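Local coordinates for protein molybdopterin synthase catalytic subunit (Homo sapiens, PDB 5MPO) that catalyses the conversion of precursor Z into molybdopterin, moving two sulfur atoms from the thiocarboxylated small subunit MOCS2A to build the dithiolene group, at residues 118-121 with 122-126; 125-128 with 129-133; 68-71 with 72-75; 102-105 with 106-109; 76-79 with 80-84. One frame throughout, in Å; residues are numbered along the deposited sequence.

How the interactions relate
Interactions 3, 5, 4, 1 and 2 follow one another in that order along the chain, all within the MoaE domain. Interactions 3 and 5 adjoin on helix 73-88, their centres 13 Å apart. Interactions 1 and 2 overlap at Ala125 and Val126 on helix 119-136, with centres 11 Å apart. The two helices meet where interaction 5 touches interaction 2, at Ile81 and Thr132. Interaction 4 is the turn between strands 101-104 and 108-116, about 26 Å from interaction 1, centre to centre. Interactions 1, 2 and 4 reach the second catalytic subunit. Interactions 2, 3, 4 and 5 each meet a chain of another protein, so the set reaches both the second copy and the partner protein.

Interaction 1 (118-121 with 122-126); sequences HRAA and SLEAV
Arg119 and Leu123 meet in a local contact over the first turns of helix 119-136, just after strand 108-116. Leu123 N donates to Arg119 O at 3.1 Å. The same carbonyl takes the side chain of Leu123 close by, with Leu123 CD1 3.2 Å from Arg119 O. The Leu123 CG lies beside its own backbone N (chi1 -69°), which turns the branch back along the helix toward this oxygen. Ser122 OG also lies 3.1 Å from Arg119 O, but its proton has another acceptor within reach, and Ser122 OG is hydrogen-bonded to Ser47 OG on strand 45-52.

The next two residues repeat the backbone pattern. Glu124 N binds Ala120 O at 2.8 Å, and Ala125 N binds Ala121 O at 2.9 Å. Glu124 lays its aliphatic part against the carbonyl, with Glu124 CG 3.2 Å from Ala120 O. Its chain then runs out extended, and OE1 bonds to Trp89 NE1. Ala125 CB rests 3.2 Å from Ala121 O.

Arg119 sends its guanidinium group away from this turn. Its NH2 forms a salt bridge with Asp131 of the second subunit, and Leu123 packs on Val126 of that subunit. His118 and Arg119 are predicted to bind substrate. The i to i+4 ladder is that of an alpha-helix at its N-terminal end, here set between a beta-sheet and the dimer interface of a MoaE-family subunit.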
loop_
_atom_site.group_PDB
_atom_site.type_symbol
_atom_site.label_atom_id
_atom_site.label_comp_id
_atom_site.label_asym_id
_atom_site.label_seq_id
_atom_site.Cartn_x
_atom_site.Cartn_y
_atom_site.Cartn_z
ATOM N N HIS C 118 0.778 -9.320 10.276
ATOM C CA HIS C 118 0.935 -9.885 8.918
ATOM C C HIS C 118 0.262 -9.045 7.771
ATOM O O HIS C 118 -0.616 -8.214 7.978
ATOM C CB HIS C 118 0.457 -11.349 8.895
ATOM C CG HIS C 118 1.181 -12.267 9.863
ATOM N ND1 HIS C 118 2.547 -12.476 9.832
ATOM C CD2 HIS C 118 0.712 -13.068 10.856
ATOM C CE1 HIS C 118 2.888 -13.348 10.766
ATOM N NE2 HIS C 118 1.794 -13.717 11.406
ATOM N N ARG C 119 0.653 -9.334 6.537
ATOM C CA ARG C 119 0.568 -8.367 5.454
ATOM C C ARG C 119 -0.775 -8.183 4.800
ATOM O O ARG C 119 -1.045 -7.116 4.246
ATOM C CB ARG C 119 1.596 -8.708 4.366
ATOM C CG ARG C 119 1.288 -9.948 3.515
ATOM C CD ARG C 119 2.458 -10.159 2.587
ATOM N NE ARG C 119 2.249 -11.283 1.713
ATOM C CZ ARG C 119 2.412 -12.562 2.057
ATOM N NH1 ARG C 119 2.837 -12.918 3.273
ATOM N NH2 ARG C 119 2.151 -13.496 1.153
ATOM N N ALA C 120 -1.575 -9.240 4.776
ATOM C CA ALA C 120 -2.889 -9.177 4.156
ATOM C C ALA C 120 -3.809 -8.120 4.854
ATOM O O ALA C 120 -4.548 -7.395 4.235
ATOM C CB ALA C 120 -3.545 -10.548 4.204
ATOM N N ALA C 121 -3.719 -8.064 6.161
ATOM C CA ALA C 121 -4.527 -7.182 6.949
ATOM C C ALA C 121 -4.229 -5.739 6.606
ATOM O O ALA C 121 -5.134 -4.963 6.342
ATOM C CB ALA C 121 -4.250 -7.443 8.406
ATOM N N SER C 122 -2.950 -5.405 6.552
ATOM C CA SER C 122 -2.530 -4.049 6.277
ATOM C C SER C 122 -2.888 -3.638 4.842
ATOM O O SER C 122 -3.367 -2.525 4.638
ATOM C CB SER C 122 -1.043 -3.882 6.569
ATOM O OG SER C 122 -0.285 -4.319 5.454
ATOM N N LEU C 123 -2.728 -4.535 3.869
ATOM C CA LEU C 123 -3.083 -4.221 2.468
ATOM C C LEU C 123 -4.560 -4.106 2.282
ATOM O O LEU C 123 -5.020 -3.227 1.613
ATOM C CB LEU C 123 -2.629 -5.319 1.531
ATOM C CG LEU C 123 -1.103 -5.419 1.392
ATOM C CD1 LEU C 123 -0.638 -6.873 1.110
ATOM C CD2 LEU C 123 -0.647 -4.425 0.308
ATOM N N GLU C 124 -5.307 -5.035 2.836
ATOM C CA GLU C 124 -6.751 -4.992 2.692
ATOM C C GLU C 124 -7.379 -3.785 3.416
ATOM O O GLU C 124 -8.284 -3.178 2.883
ATOM C CB GLU C 124 -7.374 -6.300 3.174
ATOM C CG GLU C 124 -7.062 -7.476 2.221
ATOM C CD GLU C 124 -7.643 -8.819 2.663
ATOM O OE1 GLU C 124 -8.490 -8.863 3.542
ATOM O OE2 GLU C 124 -7.236 -9.864 2.127
ATOM N N ALA C 125 -6.894 -3.440 4.607
ATOM C CA ALA C 125 -7.441 -2.342 5.369
ATOM C C ALA C 125 -7.143 -0.999 4.688
ATOM O O ALA C 125 -7.980 -0.105 4.690
ATOM C CB ALA C 125 -6.923 -2.361 6.794
ATOM N N VAL C 126 -5.993 -0.883 4.037
ATOM C CA VAL C 126 -5.662 0.345 3.355
ATOM C C VAL C 126 -6.599 0.500 2.191
ATOM O O VAL C 126 -7.141 1.586 1.920
ATOM C CB VAL C 126 -4.214 0.359 2.881
ATOM C CG1 VAL C 126 -3.993 1.383 1.777
ATOM C CG2 VAL C 126 -3.318 0.713 4.046
#

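Interaction 2 (125-128 with 129-133); sequences AVSY and AIDTL
Tyr128 and Thr132, one helical turn apart, carry much of this contact. The Tyr128 CG is anti to the backbone N (chi1 176°), and the ring stands over the Thr132 side chain. Thr132 OG1 lies over the centre of one ring face, 3.1 Å above the plane. Thr132 CB makes a CH-pi contact with the same ring, 4.2 Å from its centroid and 13° off the normal. The methyl group reaches further out along the ring, with Thr132 CG2 3.9 Å from Tyr128 OH.

The carbonyl of Tyr128 takes the backbone bond from Thr132 N to Tyr128 O, 2.9 Å long. The hydroxyl also points to this oxygen, but the 2.5 Å from Thr132 OG1 to Tyr128 O is too short to be taken at face value. All of this lies in the middle of helix 119-136. In this MoaE fold the helix lies on the mixed sheet through strands 45-52 and 108-116, beside helix 73-88.

Ala129 is the third main partner. Its N binds Ala125 O at 2.8 Å, and its CB lies 3.3 Å from that same oxygen. Ile130 N binds Val126 O almost straight, with an N-H...O angle of 173°. Ile130 itself packs on Ile110, Ile112 and Phe49. Asp131 N binds Ser127 O at 3.2 Å, while its carboxylate forms a salt bridge with Arg119 of the second subunit.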
loop_
_atom_site.group_PDB
_atom_site.type_symbol
_atom_site.label_atom_id
_atom_site.label_comp_id
_atom_site.label_asym_id
_atom_site.label_seq_id
_atom_site.Cartn_x
_atom_site.Cartn_y
_atom_site.Cartn_z
ATOM N N ALA C 125 -6.894 -3.440 4.607
ATOM C CA ALA C 125 -7.441 -2.342 5.369
ATOM C C ALA C 125 -7.143 -0.999 4.688
ATOM O O ALA C 125 -7.980 -0.105 4.690
ATOM C CB ALA C 125 -6.923 -2.361 6.794
ATOM N N VAL C 126 -5.993 -0.883 4.037
ATOM C CA VAL C 126 -5.662 0.345 3.355
ATOM C C VAL C 126 -6.599 0.500 2.191
ATOM O O VAL C 126 -7.141 1.586 1.920
ATOM C CB VAL C 126 -4.214 0.359 2.881
ATOM C CG1 VAL C 126 -3.993 1.383 1.777
ATOM C CG2 VAL C 126 -3.318 0.713 4.046
ATOM N N SER C 127 -6.805 -0.603 1.514
ATOM C CA SER C 127 -7.669 -0.609 0.367
ATOM C C SER C 127 -9.122 -0.241 0.745
ATOM O O SER C 127 -9.717 0.593 0.100
ATOM C CB SER C 127 -7.597 -1.973 -0.307
ATOM O OG SER C 127 -8.371 -1.954 -1.466
ATOM N N TYR C 128 -9.667 -0.869 1.783
ATOM C CA TYR C 128 -10.968 -0.508 2.303
ATOM C C TYR C 128 -11.031 0.980 2.775
ATOM O O TYR C 128 -12.034 1.634 2.589
ATOM C CB TYR C 128 -11.329 -1.368 3.492
ATOM C CG TYR C 128 -12.644 -0.950 4.137
ATOM C CD1 TYR C 128 -13.899 -1.341 3.569
ATOM C CD2 TYR C 128 -12.657 -0.160 5.318
ATOM C CE1 TYR C 128 -15.102 -1.003 4.176
ATOM C CE2 TYR C 128 -13.872 0.213 5.929
ATOM C CZ TYR C 128 -15.093 -0.193 5.368
ATOM O OH TYR C 128 -16.292 0.189 5.965
ATOM N N ALA C 129 -9.960 1.471 3.385
ATOM C CA ALA C 129 -9.929 2.831 3.855
ATOM C C ALA C 129 -10.052 3.846 2.692
ATOM O O ALA C 129 -10.919 4.712 2.734
ATOM C CB ALA C 129 -8.685 3.076 4.672
ATOM N N ILE C 130 -9.206 3.754 1.686
ATOM C CA ILE C 130 -9.296 4.682 0.573
ATOM C C ILE C 130 -10.626 4.583 -0.199
ATOM O O ILE C 130 -11.201 5.586 -0.553
ATOM C CB ILE C 130 -8.084 4.613 -0.380
ATOM C CG1 ILE C 130 -8.180 5.741 -1.426
ATOM C CG2 ILE C 130 -7.974 3.272 -1.108
ATOM C CD1 ILE C 130 -8.156 7.158 -0.822
ATOM N N ASP C 131 -11.120 3.393 -0.428
ATOM C CA ASP C 131 -12.420 3.229 -1.062
ATOM C C ASP C 131 -13.588 3.822 -0.304
ATOM O O ASP C 131 -14.544 4.379 -0.903
ATOM C CB ASP C 131 -12.742 1.731 -1.319
ATOM C CG ASP C 131 -11.835 1.121 -2.435
ATOM O OD1 ASP C 131 -11.091 1.862 -3.140
ATOM O OD2 ASP C 131 -11.839 -0.105 -2.579
ATOM N N THR C 132 -13.559 3.578 0.986
ATOM C CA THR C 132 -14.620 3.987 1.850
ATOM C C THR C 132 -14.522 5.521 2.036
ATOM O O THR C 132 -15.512 6.195 1.972
ATOM C CB THR C 132 -14.564 3.195 3.148
ATOM O OG1 THR C 132 -14.492 1.802 2.815
ATOM C CG2 THR C 132 -15.835 3.509 4.053
ATOM N N LEU C 133 -13.314 6.061 2.134
ATOM C CA LEU C 133 -13.133 7.465 2.214
ATOM C C LEU C 133 -13.741 8.144 0.992
ATOM O O LEU C 133 -14.399 9.181 1.133
ATOM C CB LEU C 133 -11.656 7.798 2.326
ATOM C CG LEU C 133 -11.382 9.308 2.443
ATOM C CD1 LEU C 133 -10.396 9.710 3.538
ATOM C CD2 LEU C 133 -10.945 9.920 1.087
#

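Interaction 3 (68-71 with 72-75); sequences EAYL and PMAE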
loop_
_atom_site.group_PDB
_atom_site.type_symbol
_atom_site.label_atom_id
_atom_site.label_comp_id
_atom_site.label_asym_id
_atom_site.label_seq_id
_atom_site.Cartn_x
_atom_site.Cartn_y
_atom_site.Cartn_z
ATOM N N GLU C 68 -11.841 20.828 -0.247
ATOM C CA GLU C 68 -12.516 21.254 0.957
ATOM C C GLU C 68 -13.234 20.119 1.604
ATOM O O GLU C 68 -13.559 19.106 0.943
ATOM C CB GLU C 68 -13.495 22.379 0.630
ATOM C CG GLU C 68 -14.826 22.010 0.039
ATOM C CD GLU C 68 -15.628 23.245 -0.397
ATOM O OE1 GLU C 68 -14.997 24.255 -0.838
ATOM O OE2 GLU C 68 -16.886 23.184 -0.308
ATOM N N ALA C 69 -13.577 20.333 2.874
ATOM C CA ALA C 69 -14.243 19.318 3.673
ATOM C C ALA C 69 -15.223 19.882 4.681
ATOM O O ALA C 69 -15.030 20.960 5.177
ATOM C CB ALA C 69 -13.179 18.516 4.404
ATOM N N TYR C 70 -16.226 19.087 5.038
ATOM C CA TYR C 70 -17.090 19.354 6.158
ATOM C C TYR C 70 -16.431 18.730 7.373
ATOM O O TYR C 70 -16.621 17.542 7.652
ATOM C CB TYR C 70 -18.506 18.790 5.881
ATOM C CG TYR C 70 -19.557 18.999 6.924
ATOM C CD1 TYR C 70 -19.530 20.086 7.816
ATOM C CD2 TYR C 70 -20.634 18.140 6.991
ATOM C CE1 TYR C 70 -20.528 20.269 8.781
ATOM C CE2 TYR C 70 -21.643 18.308 7.947
ATOM C CZ TYR C 70 -21.595 19.379 8.837
ATOM O OH TYR C 70 -22.620 19.535 9.763
ATOM N N LEU C 71 -15.652 19.565 8.068
ATOM C CA LEU C 71 -15.150 19.301 9.410
ATOM C C LEU C 71 -16.056 19.868 10.549
ATOM O O LEU C 71 -16.481 21.010 10.495
ATOM C CB LEU C 71 -13.746 19.902 9.556
ATOM C CG LEU C 71 -12.728 19.107 8.769
ATOM C CD1 LEU C 71 -11.383 19.813 8.688
ATOM C CD2 LEU C 71 -12.601 17.715 9.390
ATOM N N PRO C 72 -16.289 19.122 11.613
ATOM C CA PRO C 72 -15.570 17.908 11.946
ATOM C C PRO C 72 -16.186 16.589 11.467
ATOM O O PRO C 72 -15.694 15.536 11.884
ATOM C CB PRO C 72 -15.585 17.950 13.498
ATOM C CG PRO C 72 -16.802 18.759 13.849
ATOM C CD PRO C 72 -17.337 19.398 12.602
ATOM N N MET C 73 -17.223 16.615 10.621
ATOM C CA MET C 73 -17.894 15.376 10.224
ATOM C C MET C 73 -16.940 14.419 9.473
ATOM O O MET C 73 -17.006 13.202 9.637
ATOM C CB MET C 73 -19.080 15.658 9.305
ATOM C CG MET C 73 -19.954 14.428 9.043
ATOM S SD MET C 73 -21.228 14.723 7.815
ATOM C CE MET C 73 -21.960 13.115 7.486
ATOM N N ALA C 74 -16.090 14.977 8.630
ATOM C CA ALA C 74 -15.141 14.174 7.869
ATOM C C ALA C 74 -14.222 13.444 8.813
ATOM O O ALA C 74 -13.899 12.284 8.589
ATOM C CB ALA C 74 -14.328 15.040 6.956
ATOM N N GLU C 75 -13.858 14.118 9.890
ATOM C CA GLU C 75 -13.164 13.467 10.994
ATOM C C GLU C 75 -13.928 12.299 11.607
ATOM O O GLU C 75 -13.393 11.181 11.731
ATOM C CB GLU C 75 -12.814 14.448 12.064
ATOM C CG GLU C 75 -11.532 14.063 12.773
ATOM C CD GLU C 75 -10.837 15.267 13.352
ATOM O OE1 GLU C 75 -10.152 15.082 14.394
ATOM O OE2 GLU C 75 -10.992 16.374 12.749
#
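Leu71 and Pro72 are joined by a cis peptide bond. Pro72 sits at the N-cap position, directly before helix 73-88.

Met73 comes next and lies across the Tyr70 ring. Met73 CB lies over one face in a CH-pi contact, 3.7 Å above the plane and offset toward the rim. Met73 CG is anti to the backbone N (chi1 -171°) and the chain is extended beyond it, which carries the sulfur past the CD2 and CE2 side of the ring. Met73 SD is 3.6 Å from Tyr70 CD2 and sits obliquely to the ring, a Met-aromatic contact.

Ala74 closes the turn. Its N donates to Tyr70 O at 2.8 Å, in the carbonyl plane. Ala74 CB also packs 4.0 Å from Leu71 CD2 and more loosely on Ala69 CB.

Glu75 follows with a lighter touch: its N lies 3.8 Å from Leu71 CD2.

Residues 68-75 link strand 60-69 to helix 73-88. Leu71 and Ala74 pack on Phe24 of strand 20-25. Tyr70 OH bonds to an acidic side chain of another protein chain, while backbone bonds join Glu68 to Trp140 of strand 139-145 and Tyr70 to Pro138 just before it.

Interaction 4 (102-105 with 106-109); sequences LVPV and SEAS
Pro104 and Glu107 are the first and last residues of a type II beta turn. The turn links strand 101-104 to strand 108-116. Glu107 N closes it by donating to Pro104 O at 3.1 Å, with an N-H...O angle of 159°. Ser106 takes the third position with a positive phi of 68°, as a type II turn requires there.

The Glu107 side chain reaches alongside the proline and crosses it obliquely. Its CB lies 3.6 Å from Pro104 O. CG is set beside the backbone N (chi1 -63°) and comes 4.0 Å from Pro104 CG. The chain runs on extended, and the carboxylate comes to the CG-CD corner of the pyrrolidine ring, obliquely and beyond its rim. Glu107 CD is 3.2 Å from Pro104 CG. At the tip, Glu107 OE1 lies 3.4 Å from Pro104 CD, and OE2 is also near Pro104 CG. OE1 has its charged partner outside the turn, in a salt bridge with Arg99. That bond probably helps to hold the carboxylate beside the proline.

On the strand before the turn, Val103 points toward the returning chain. Its CG1 is anti to the backbone N and touches the backbone of Ala108. Ser109, where the chain turns a corner, bonds through OG to Tyr67 OH and to the backbone of another protein chain. Val105 and Ser106 pack on Pro41 of the second subunit. Val103 CG1 stands 3.4 Å from Glu107 O and 4.2 Å from Ser109 CB.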
loop_
_atom_site.group_PDB
_atom_site.type_symbol
_atom_site.label_atom_id
_atom_site.label_comp_id
_atom_site.label_asym_id
_atom_site.label_seq_id
_atom_site.Cartn_x
_atom_site.Cartn_y
_atom_site.Cartn_z
ATOM N N LEU C 102 -5.157 23.911 -1.523
ATOM C CA LEU C 102 -4.444 23.736 -2.786
ATOM C C LEU C 102 -3.353 22.686 -2.779
ATOM O O LEU C 102 -2.326 22.798 -2.077
ATOM C CB LEU C 102 -3.853 25.075 -3.272
ATOM C CG LEU C 102 -4.954 26.030 -3.788
ATOM C CD1 LEU C 102 -4.400 27.443 -3.909
ATOM C CD2 LEU C 102 -5.595 25.565 -5.100
ATOM N N VAL C 103 -3.555 21.674 -3.607
ATOM C CA VAL C 103 -2.590 20.573 -3.699
ATOM C C VAL C 103 -2.076 20.625 -5.121
ATOM O O VAL C 103 -2.778 20.197 -6.058
ATOM C CB VAL C 103 -3.222 19.205 -3.376
ATOM C CG1 VAL C 103 -2.160 18.115 -3.337
ATOM C CG2 VAL C 103 -3.951 19.302 -2.048
ATOM N N PRO C 104 -0.882 21.198 -5.296
ATOM C CA PRO C 104 -0.335 21.222 -6.661
ATOM C C PRO C 104 0.082 19.813 -7.165
ATOM O O PRO C 104 0.094 18.823 -6.404
ATOM C CB PRO C 104 0.872 22.152 -6.533
ATOM C CG PRO C 104 1.322 21.927 -5.129
ATOM C CD PRO C 104 0.057 21.762 -4.317
ATOM N N VAL C 105 0.389 19.766 -8.455
ATOM C CA VAL C 105 0.764 18.555 -9.156
ATOM C C VAL C 105 1.909 17.835 -8.451
ATOM O O VAL C 105 2.859 18.445 -7.975
ATOM C CB VAL C 105 1.154 18.857 -10.620
ATOM C CG1 VAL C 105 1.839 17.653 -11.273
ATOM C CG2 VAL C 105 -0.090 19.265 -11.426
ATOM N N SER C 106 1.778 16.520 -8.375
ATOM C CA SER C 106 2.758 15.647 -7.743
ATOM C C SER C 106 2.906 15.750 -6.235
ATOM O O SER C 106 3.722 15.046 -5.673
ATOM C CB SER C 106 4.122 15.755 -8.433
ATOM O OG SER C 106 3.993 15.136 -9.700
ATOM N N GLU C 107 2.124 16.585 -5.561
ATOM C CA GLU C 107 2.139 16.613 -4.088
ATOM C C GLU C 107 0.925 15.857 -3.615
ATOM O O GLU C 107 -0.064 15.669 -4.366
ATOM C CB GLU C 107 2.168 18.031 -3.564
ATOM C CG GLU C 107 3.430 18.779 -3.976
ATOM C CD GLU C 107 3.464 20.200 -3.444
ATOM O OE1 GLU C 107 2.669 20.585 -2.564
ATOM O OE2 GLU C 107 4.269 20.973 -3.947
ATOM N N ALA C 108 1.030 15.368 -2.391
ATOM C CA ALA C 108 0.055 14.426 -1.854
ATOM C C ALA C 108 -1.142 15.132 -1.300
ATOM O O ALA C 108 -0.988 16.061 -0.499
ATOM C CB ALA C 108 0.707 13.559 -0.751
ATOM N N SER C 109 -2.325 14.675 -1.697
ATOM C CA SER C 109 -3.599 15.071 -1.060
ATOM C C SER C 109 -4.045 14.165 0.136
ATOM O O SER C 109 -4.846 14.581 0.977
ATOM C CB SER C 109 -4.716 15.079 -2.104
ATOM O OG SER C 109 -5.011 13.786 -2.602
#

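Interaction 5 (76-79 with 80-84); sequences NEVR and KICSD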
loop_
_atom_site.group_PDB
_atom_site.type_symbol
_atom_site.label_atom_id
_atom_site.label_comp_id
_atom_site.label_asym_id
_atom_site.label_seq_id
_atom_site.Cartn_x
_atom_site.Cartn_y
_atom_site.Cartn_z
ATOM N N ASN C 76 -15.185 12.541 11.955
ATOM C CA ASN C 76 -15.974 11.494 12.562
ATOM C C ASN C 76 -16.096 10.300 11.593
ATOM O O ASN C 76 -16.061 9.118 12.048
ATOM C CB ASN C 76 -17.351 11.983 12.982
ATOM C CG ASN C 76 -18.030 11.030 13.970
ATOM O OD1 ASN C 76 -17.437 10.671 14.993
ATOM N ND2 ASN C 76 -19.279 10.614 13.675
ATOM N N GLU C 77 -16.201 10.598 10.294
ATOM C CA GLU C 77 -16.502 9.561 9.309
ATOM C C GLU C 77 -15.272 8.698 9.111
ATOM O O GLU C 77 -15.367 7.489 9.038
ATOM C CB GLU C 77 -17.005 10.098 7.966
ATOM C CG GLU C 77 -18.471 10.503 7.932
ATOM C CD GLU C 77 -19.493 9.429 8.196
ATOM O OE1 GLU C 77 -19.577 8.436 7.447
ATOM O OE2 GLU C 77 -20.313 9.635 9.122
ATOM N N VAL C 78 -14.118 9.318 9.138
ATOM C CA VAL C 78 -12.883 8.575 9.197
ATOM C C VAL C 78 -12.754 7.754 10.511
ATOM O O VAL C 78 -12.325 6.610 10.445
ATOM C CB VAL C 78 -11.686 9.481 8.996
ATOM C CG1 VAL C 78 -10.369 8.701 9.160
ATOM C CG2 VAL C 78 -11.744 10.141 7.607
ATOM N N ARG C 79 -13.188 8.274 11.657
ATOM C CA ARG C 79 -13.180 7.473 12.876
ATOM C C ARG C 79 -14.043 6.243 12.699
ATOM O O ARG C 79 -13.755 5.206 13.262
ATOM C CB ARG C 79 -13.624 8.262 14.154
ATOM C CG ARG C 79 -12.586 9.295 14.622
ATOM C CD ARG C 79 -12.851 10.010 15.961
ATOM N NE ARG C 79 -14.116 10.773 15.917
ATOM C CZ ARG C 79 -14.260 12.103 15.745
ATOM N NH1 ARG C 79 -13.213 12.926 15.623
ATOM N NH2 ARG C 79 -15.490 12.626 15.685
ATOM N N LYS C 80 -15.149 6.369 11.993
ATOM C CA LYS C 80 -15.963 5.210 11.745
ATOM C C LYS C 80 -15.234 4.194 10.845
ATOM O O LYS C 80 -15.289 2.979 11.067
ATOM C CB LYS C 80 -17.272 5.582 11.068
ATOM C CG LYS C 80 -18.324 6.061 12.031
ATOM C CD LYS C 80 -19.513 6.449 11.214
ATOM C CE LYS C 80 -20.355 7.450 11.974
ATOM N NZ LYS C 80 -21.329 8.015 10.980
ATOM N N ILE C 81 -14.575 4.697 9.820
ATOM C CA ILE C 81 -13.758 3.808 9.021
ATOM C C ILE C 81 -12.697 3.056 9.852
ATOM O O ILE C 81 -12.487 1.818 9.666
ATOM C CB ILE C 81 -13.150 4.590 7.870
ATOM C CG1 ILE C 81 -14.249 4.875 6.855
ATOM C CG2 ILE C 81 -11.939 3.863 7.257
ATOM C CD1 ILE C 81 -13.767 5.903 5.856
ATOM N N CYS C 82 -12.026 3.781 10.746
ATOM C CA CYS C 82 -11.042 3.141 11.661
ATOM C C CYS C 82 -11.642 1.988 12.463
ATOM O O CYS C 82 -11.097 0.872 12.564
ATOM C CB CYS C 82 -10.401 4.165 12.567
ATOM S SG CYS C 82 -9.283 5.227 11.598
ATOM N N SER C 83 -12.819 2.256 12.958
ATOM C CA SER C 83 -13.485 1.378 13.870
ATOM C C SER C 83 -14.007 0.143 13.104
ATOM O O SER C 83 -13.949 -0.983 13.554
ATOM C CB SER C 83 -14.583 2.226 14.555
ATOM O OG SER C 83 -15.437 1.433 15.319
ATOM N N ASP C 84 -14.516 0.350 11.910
ATOM C CA ASP C 84 -14.964 -0.760 11.116
ATOM C C ASP C 84 -13.793 -1.637 10.669
ATOM O O ASP C 84 -13.887 -2.852 10.673
ATOM C CB ASP C 84 -15.737 -0.212 9.943
ATOM C CG ASP C 84 -17.147 0.339 10.384
ATOM O OD1 ASP C 84 -17.686 -0.027 11.472
ATOM O OD2 ASP C 84 -17.724 1.111 9.625
#
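Helix 73-88 carries this contact, a run of i to i+4 backbone bonds with a salt bridge on one side. Glu77 and Lys80 are the charged pair, three residues apart. Lys80 NZ donates to Glu77 OE2 at 2.7 Å. It meets that oxygen on the syn side, 32° out of the carboxylate plane. The Glu77 chain bends at chi2 (-62°), which turns the carboxylate back toward the lysine. The Lys80 chain is extended, and its CE comes 3.7 Å from Asn76 ND2. Lys80 NZ has a second partner, an acidic side chain of another protein chain. The ammonium group therefore has two acidic partners, which would probably favour its charged form.

Asn76 also binds Arg79. Arg79 NH2 donates to Asn76 OD1 at 2.8 Å, tilted out of the guanidinium plane. A bend at chi3 brings the Arg79 head back to Asn76, whose CA lies over one face of the guanidinium group, toward its rim. Arg79 has a long, weak ion pair with Glu75 as well.

In the backbone, Lys80 N binds Asn76 O at 2.9 Å, and Cys82 N binds Val78 O at 2.9 Å. Ile81 N and Ser83 N continue the series to Glu77 O and Arg79 O. Val78 CG1 and Cys82 SG make a looser apolar touch on the buried side. There Val78 packs on Ile22, Phe24 and Val96, and Ile81 packs on Thr132 of helix 119-136. The arrangement is that of an amphipathic alpha-helix laid on a beta-sheet, with an i to i+3 salt bridge at a subunit interface.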